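Local coordinates for putative exported protein (Bordetella parapertussis, PDB 3OCJ) that is of unknown function but has a Rossmann-like methyltransferase domain and probably transfers methyl groups from S-adenosylmethionine, at residues E289-R292 / A293-P297; L268-H271 / A272-R275; L182-R185 / E186-L190. All blocks are in the same frame, centred on the assembly; numbering follows the deposited sequence.

Contact 1 of 3, residues E289-R292 / A293-P297; sequences EDDR and ARLFP
The guanidinium of R294 carries D290 OD2 over one face, 4.3 Å above the plane and over its centre, and meets the backbone oxygen of D291 at an edge, almost in plane. Only the edge contact is a hydrogen bond, R294 NH1 to D291 O at 3.1 Å; the carboxylate of D290, its plane turned 61° from the guanidinium, offers charge attraction without an N-H aimed at it. The other oxygen, D290 OD1, packs against CB of P297 at 3.3 Å and is hydrogen-bonded to H271 NE2. The bend of the arginine chain at chi2 (87°) folds the group back over the turn.

This turn, type I from D291 to R294, lies in the connection between the antiparallel neighbours 286-289 and 298-302, the last two strands of the class I methyltransferase-like sheet. Its closing bond, R294 N to D291 O, brings a second donor to that carbonyl, from the opposite face to NH1.

The carboxylate of buried D291 reaches past the turn to the amides of L295 and F296. D291 OD2 takes L295 N at 2.9 Å on its syn lone pair, while D291 OD1 receives F296 N at 2.8 Å from above the carboxylate plane. With chi1 at 58°, CG sits between the backbone N and carbonyl carbon, swinging both oxygens over the chain that follows. One water donates to D291 OD2 and accepts from A293 N; another donates to both E289 O and F296 O, tying the two arms of the loop together. The side chain of F296 lies about 4 Å from a bound palmitic acid, and its ring makes a cation-pi contact with R104.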
# COMPACT_ATOMS: atom_id res chain seq x y z
N GLU A 289 -7.86 -3.65 12.83
CA GLU A 289 -9.06 -3.69 12.01
C GLU A 289 -8.77 -4.59 10.83
O GLU A 289 -8.10 -4.18 9.86
CB GLU A 289 -9.48 -2.28 11.56
CG GLU A 289 -9.93 -1.38 12.72
CD GLU A 289 -11.32 -1.76 13.25
OE1 GLU A 289 -12.04 -2.52 12.58
OE2 GLU A 289 -11.68 -1.28 14.35
N ASP A 290 -9.24 -5.83 10.91
CA ASP A 290 -8.92 -6.82 9.89
C ASP A 290 -9.84 -6.72 8.69
O ASP A 290 -11.06 -6.55 8.83
CB ASP A 290 -9.04 -8.23 10.45
CG ASP A 290 -7.91 -8.59 11.40
OD1 ASP A 290 -6.87 -7.91 11.41
OD2 ASP A 290 -8.07 -9.60 12.14
N ASP A 291 -9.27 -6.86 7.50
CA ASP A 291 -10.09 -7.10 6.32
C ASP A 291 -10.69 -8.51 6.43
O ASP A 291 -10.28 -9.32 7.28
CB ASP A 291 -9.22 -6.98 5.06
CG ASP A 291 -8.04 -7.95 5.07
OD1 ASP A 291 -7.21 -7.85 6.00
OD2 ASP A 291 -7.95 -8.81 4.17
N ARG A 292 -11.66 -8.81 5.58
CA ARG A 292 -12.40 -10.05 5.70
C ARG A 292 -11.51 -11.29 5.70
O ARG A 292 -11.67 -12.18 6.53
CB ARG A 292 -13.45 -10.16 4.59
CG ARG A 292 -14.59 -9.17 4.74
CD ARG A 292 -15.61 -9.34 3.60
NE ARG A 292 -16.20 -10.67 3.60
CZ ARG A 292 -15.74 -11.71 2.90
NH1 ARG A 292 -14.67 -11.57 2.13
NH2 ARG A 292 -16.36 -12.88 2.97
N ALA A 293 -10.55 -11.34 4.79
CA ALA A 293 -9.70 -12.53 4.69
C ALA A 293 -8.43 -12.45 5.54
O ALA A 293 -7.66 -13.41 5.59
CB ALA A 293 -9.33 -12.80 3.21
N ARG A 294 -8.21 -11.31 6.20
CA ARG A 294 -7.05 -11.04 7.06
C ARG A 294 -5.73 -10.99 6.30
O ARG A 294 -4.68 -11.32 6.85
CB ARG A 294 -6.94 -12.02 8.24
CG ARG A 294 -8.04 -11.93 9.32
CD ARG A 294 -9.25 -12.76 8.98
NE ARG A 294 -10.14 -12.89 10.14
CZ ARG A 294 -11.17 -12.09 10.40
NH1 ARG A 294 -11.48 -11.09 9.59
NH2 ARG A 294 -11.90 -12.30 11.49
N LEU A 295 -5.81 -10.55 5.04
CA LEU A 295 -4.63 -10.37 4.20
C LEU A 295 -3.88 -9.07 4.48
O LEU A 295 -2.67 -8.98 4.24
CB LEU A 295 -5.04 -10.36 2.73
CG LEU A 295 -6.02 -11.47 2.31
CD1 LEU A 295 -6.42 -11.33 0.84
CD2 LEU A 295 -5.46 -12.86 2.59
N PHE A 296 -4.59 -8.04 4.93
CA PHE A 296 -3.99 -6.71 5.00
C PHE A 296 -4.62 -5.92 6.14
O PHE A 296 -5.32 -4.93 5.90
CB PHE A 296 -4.20 -5.98 3.66
CG PHE A 296 -3.14 -4.94 3.32
CD1 PHE A 296 -2.23 -4.46 4.26
CD2 PHE A 296 -3.07 -4.47 2.02
CE1 PHE A 296 -1.26 -3.50 3.88
CE2 PHE A 296 -2.13 -3.52 1.63
CZ PHE A 296 -1.21 -3.04 2.57
N PRO A 297 -4.34 -6.32 7.39
CA PRO A 297 -4.94 -5.60 8.51
C PRO A 297 -4.43 -4.17 8.66
O PRO A 297 -3.31 -3.81 8.27
CB PRO A 297 -4.51 -6.41 9.74
CG PRO A 297 -4.14 -7.78 9.21
CD PRO A 297 -3.59 -7.51 7.82
O HOH W 1 -7.56 -3.51 6.98
O HOH W 2 -9.98 -9.48 2.58

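Contact 2 of 3, residues L268-H271 / A272-R275; sequences LRTH and AQTR
T270 ends an extended approach and occupies the N-cap of helix 271-280, where T270 O receives T274 N at 3.0 Å and H271 O receives R275 N at 2.8 Å as the first turn closes. The side chains of T270 and Q273 complete a capping box. T270 OG1 accepts from Q273 N at 3.0 Å, and Q273 OE1 returns the bond to T270 N at 3.0 Å, in the amide's own carbonyl plane and on a lone pair, with a nearly straight N-H (164°). The threonine hydroxyl is placed between its backbone N and carbonyl carbon (chi1 63°), which turns OG1 in over the first turn. The glutamine runs out extended beyond CG, with Q273 CG resting 3.2 Å from T270 OG1 and Q273 OE1 3.3 Å from R269 CA. Each residue thus satisfies a backbone N-H of the other. The bond to T270 N sets the amide's rotation, and NE2 is taken in the crystal by a glycerol that probably comes from the crystallisation liquor.

R269 offers its CB to OE1 of Q273 but sends its guanidinium away, to D203 and the backbone oxygens of E200 and N197. The H271 ring, hydrogen-bonded through NE2 to D290, meets F227 and F288 edge-to-face, while R275, salt-bridged to E279, lies against L286 and F288 of strand 286-289, so the start of helix 271-280 is fastened to the edge of the sheet.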
# COMPACT_ATOMS: atom_id res chain seq x y z
N LEU A 268 6.19 -10.07 4.77
CA LEU A 268 4.89 -10.42 5.37
C LEU A 268 5.08 -10.68 6.85
O LEU A 268 6.06 -11.31 7.25
CB LEU A 268 4.31 -11.66 4.66
CG LEU A 268 4.29 -11.58 3.12
CD1 LEU A 268 3.72 -12.86 2.50
CD2 LEU A 268 3.50 -10.36 2.66
N ARG A 269 4.14 -10.20 7.67
CA ARG A 269 4.28 -10.26 9.12
C ARG A 269 2.93 -10.55 9.76
O ARG A 269 1.88 -10.16 9.23
CB ARG A 269 4.82 -8.93 9.66
CG ARG A 269 6.28 -8.69 9.28
CD ARG A 269 6.90 -7.46 9.97
NE ARG A 269 8.32 -7.40 9.59
CZ ARG A 269 8.79 -6.78 8.51
NH1 ARG A 269 7.98 -6.04 7.74
NH2 ARG A 269 10.09 -6.86 8.24
N THR A 270 2.96 -11.26 10.88
CA THR A 270 1.74 -11.57 11.60
C THR A 270 1.31 -10.41 12.50
O THR A 270 2.07 -9.44 12.72
CB THR A 270 1.93 -12.80 12.49
OG1 THR A 270 2.93 -12.50 13.47
CG2 THR A 270 2.37 -14.02 11.67
N HIS A 271 0.10 -10.52 13.05
CA HIS A 271 -0.39 -9.57 14.04
C HIS A 271 0.54 -9.54 15.25
O HIS A 271 0.89 -8.48 15.74
CB HIS A 271 -1.80 -9.97 14.52
CG HIS A 271 -2.89 -9.77 13.51
ND1 HIS A 271 -3.12 -10.65 12.47
CD2 HIS A 271 -3.83 -8.81 13.42
CE1 HIS A 271 -4.16 -10.22 11.77
NE2 HIS A 271 -4.61 -9.10 12.33
N ALA A 272 0.95 -10.72 15.71
CA ALA A 272 1.82 -10.79 16.87
C ALA A 272 3.18 -10.15 16.60
O ALA A 272 3.73 -9.46 17.46
CB ALA A 272 1.99 -12.25 17.33
N GLN A 273 3.73 -10.38 15.41
CA GLN A 273 5.01 -9.76 15.07
C GLN A 273 4.87 -8.24 15.04
O GLN A 273 5.70 -7.52 15.59
CB GLN A 273 5.54 -10.27 13.73
CG GLN A 273 6.03 -11.71 13.78
CD GLN A 273 6.46 -12.23 12.43
OE1 GLN A 273 5.77 -12.05 11.43
NE2 GLN A 273 7.63 -12.87 12.38
N THR A 274 3.81 -7.75 14.40
CA THR A 274 3.58 -6.32 14.31
C THR A 274 3.37 -5.72 15.70
O THR A 274 3.89 -4.65 16.01
CB THR A 274 2.39 -6.03 13.37
OG1 THR A 274 2.77 -6.43 12.05
CG2 THR A 274 2.03 -4.55 13.38
N ARG A 275 2.60 -6.42 16.55
CA ARG A 275 2.41 -5.97 17.92
C ARG A 275 3.74 -5.83 18.66
O ARG A 275 3.98 -4.83 19.33
CB ARG A 275 1.50 -6.92 18.69
CG ARG A 275 1.51 -6.66 20.19
CD ARG A 275 0.53 -7.56 20.93
NE ARG A 275 -0.86 -7.28 20.57
CZ ARG A 275 -1.57 -6.28 21.09
NH1 ARG A 275 -1.03 -5.47 21.99
NH2 ARG A 275 -2.83 -6.09 20.71

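Contact 3 of 3, residues L182-R185 / E186-L190; sequences LDTR and EGYDL
T184 and Y188 meet through their hydroxyls, T184 OG1 lying 3.0 Å from Y188 OH in a hydrogen bond. The two side chains cross at about a right angle, and the threonine reaches the phenol end of the ring with both of its branches. T184 CG2 approaches the ring obliquely, 3.7 Å from Y188 CZ. With chi1 at -55°, T184 keeps OG1 beside its own backbone N and points CG2 anti to that nitrogen and into the bend, where T184 CG2 lies 3.8 Å from G187 N. On the tyrosine, a chi1 of -40° sets the ring beside its own backbone N and swings it back along the preceding chain, letting the hydroxyl bridge the bend at R185-G187. E186 takes a backbone conformation with positive phi and psi at this bend, its extended side chain leading to the surface.

Within the Rossmann-like methyltransferase domain, this bend feeds strand 188-192, central in the sheet. Y188 packs on V121 and A123 of strand 121-124 and on V147 and I149 of strand 145-150; A216 of helix 203-216 touches both T184 and Y188.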
# COMPACT_ATOMS: atom_id res chain seq x y z
N LEU A 182 12.80 9.99 9.00
CA LEU A 182 11.90 10.89 9.70
C LEU A 182 12.46 11.26 11.07
O LEU A 182 12.85 10.39 11.83
CB LEU A 182 10.54 10.22 9.87
CG LEU A 182 9.44 11.05 10.53
CD1 LEU A 182 9.07 12.24 9.67
CD2 LEU A 182 8.22 10.19 10.81
N ASP A 183 12.50 12.55 11.39
CA ASP A 183 13.07 12.96 12.67
C ASP A 183 12.28 14.06 13.38
O ASP A 183 12.78 14.70 14.30
CB ASP A 183 14.55 13.33 12.53
CG ASP A 183 14.76 14.60 11.72
OD1 ASP A 183 13.77 15.18 11.22
OD2 ASP A 183 15.93 15.03 11.60
N THR A 184 11.04 14.25 12.96
CA THR A 184 10.11 15.17 13.61
C THR A 184 9.95 14.80 15.08
O THR A 184 9.82 13.62 15.42
CB THR A 184 8.72 15.12 12.95
OG1 THR A 184 8.84 15.38 11.54
CG2 THR A 184 7.77 16.13 13.59
N ARG A 185 9.94 15.80 15.96
CA ARG A 185 9.72 15.56 17.38
C ARG A 185 8.39 16.15 17.83
O ARG A 185 8.22 17.37 17.83
CB ARG A 185 10.85 16.15 18.22
CG ARG A 185 12.08 15.26 18.29
CD ARG A 185 12.97 15.45 17.09
NE ARG A 185 13.88 14.32 16.89
CZ ARG A 185 14.97 14.10 17.61
NH1 ARG A 185 15.74 13.05 17.36
NH2 ARG A 185 15.31 14.94 18.58
N GLU A 186 7.45 15.29 18.19
CA GLU A 186 6.16 15.72 18.73
C GLU A 186 5.50 16.81 17.87
O GLU A 186 5.10 17.87 18.37
CB GLU A 186 6.31 16.20 20.18
CG GLU A 186 6.83 15.12 21.12
CD GLU A 186 6.83 15.55 22.58
OE1 GLU A 186 6.50 16.73 22.86
OE2 GLU A 186 7.15 14.72 23.46
N GLY A 187 5.39 16.54 16.57
CA GLY A 187 4.79 17.48 15.64
C GLY A 187 3.37 17.14 15.24
O GLY A 187 2.63 18.01 14.78
N TYR A 188 2.97 15.88 15.40
CA TYR A 188 1.68 15.44 14.84
C TYR A 188 0.76 14.81 15.88
O TYR A 188 1.21 14.07 16.76
CB TYR A 188 1.89 14.44 13.70
CG TYR A 188 3.04 14.77 12.77
CD1 TYR A 188 3.13 16.03 12.18
CD2 TYR A 188 4.02 13.83 12.49
CE1 TYR A 188 4.18 16.34 11.33
CE2 TYR A 188 5.07 14.13 11.64
CZ TYR A 188 5.14 15.38 11.07
OH TYR A 188 6.19 15.67 10.23
N ASP A 189 -0.53 15.06 15.74
CA ASP A 189 -1.52 14.40 16.58
C ASP A 189 -1.87 13.02 16.06
O ASP A 189 -2.19 12.10 16.83
CB ASP A 189 -2.79 15.25 16.65
CG ASP A 189 -2.54 16.58 17.31
OD1 ASP A 189 -2.34 16.59 18.54
OD2 ASP A 189 -2.52 17.60 16.60
N LEU A 190 -1.81 12.89 14.74
CA LEU A 190 -2.19 11.66 14.05
C LEU A 190 -1.21 11.44 12.92
O LEU A 190 -0.83 12.39 12.23
CB LEU A 190 -3.59 11.83 13.46
CG LEU A 190 -4.78 11.17 14.14
CD1 LEU A 190 -6.05 11.62 13.44
CD2 LEU A 190 -4.64 9.66 14.10

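In the fold
Contacts 1 and 2 belong to one neighbourhood, their centres about 12 Å apart, and touch through the D290-H271 hydrogen bond and through P297, which packs on the same imidazole. Both lie beside the antiparallel strands 286-289 and 298-302 at one edge of the sheet, contact 1 in the loop between them and contact 2 at the start of the helix leading toward them. Contact 3 stands apart, about 28 Å from contact 1 and about 24 Å from contact 2 between centres, at the surface where a central parallel strand begins. Contacts 1 and 2, both partly buried, use side-chain oxygens to satisfy backbone amides, whereas contact 3 relies on one hydroxyl pair and methyl-to-ring packing.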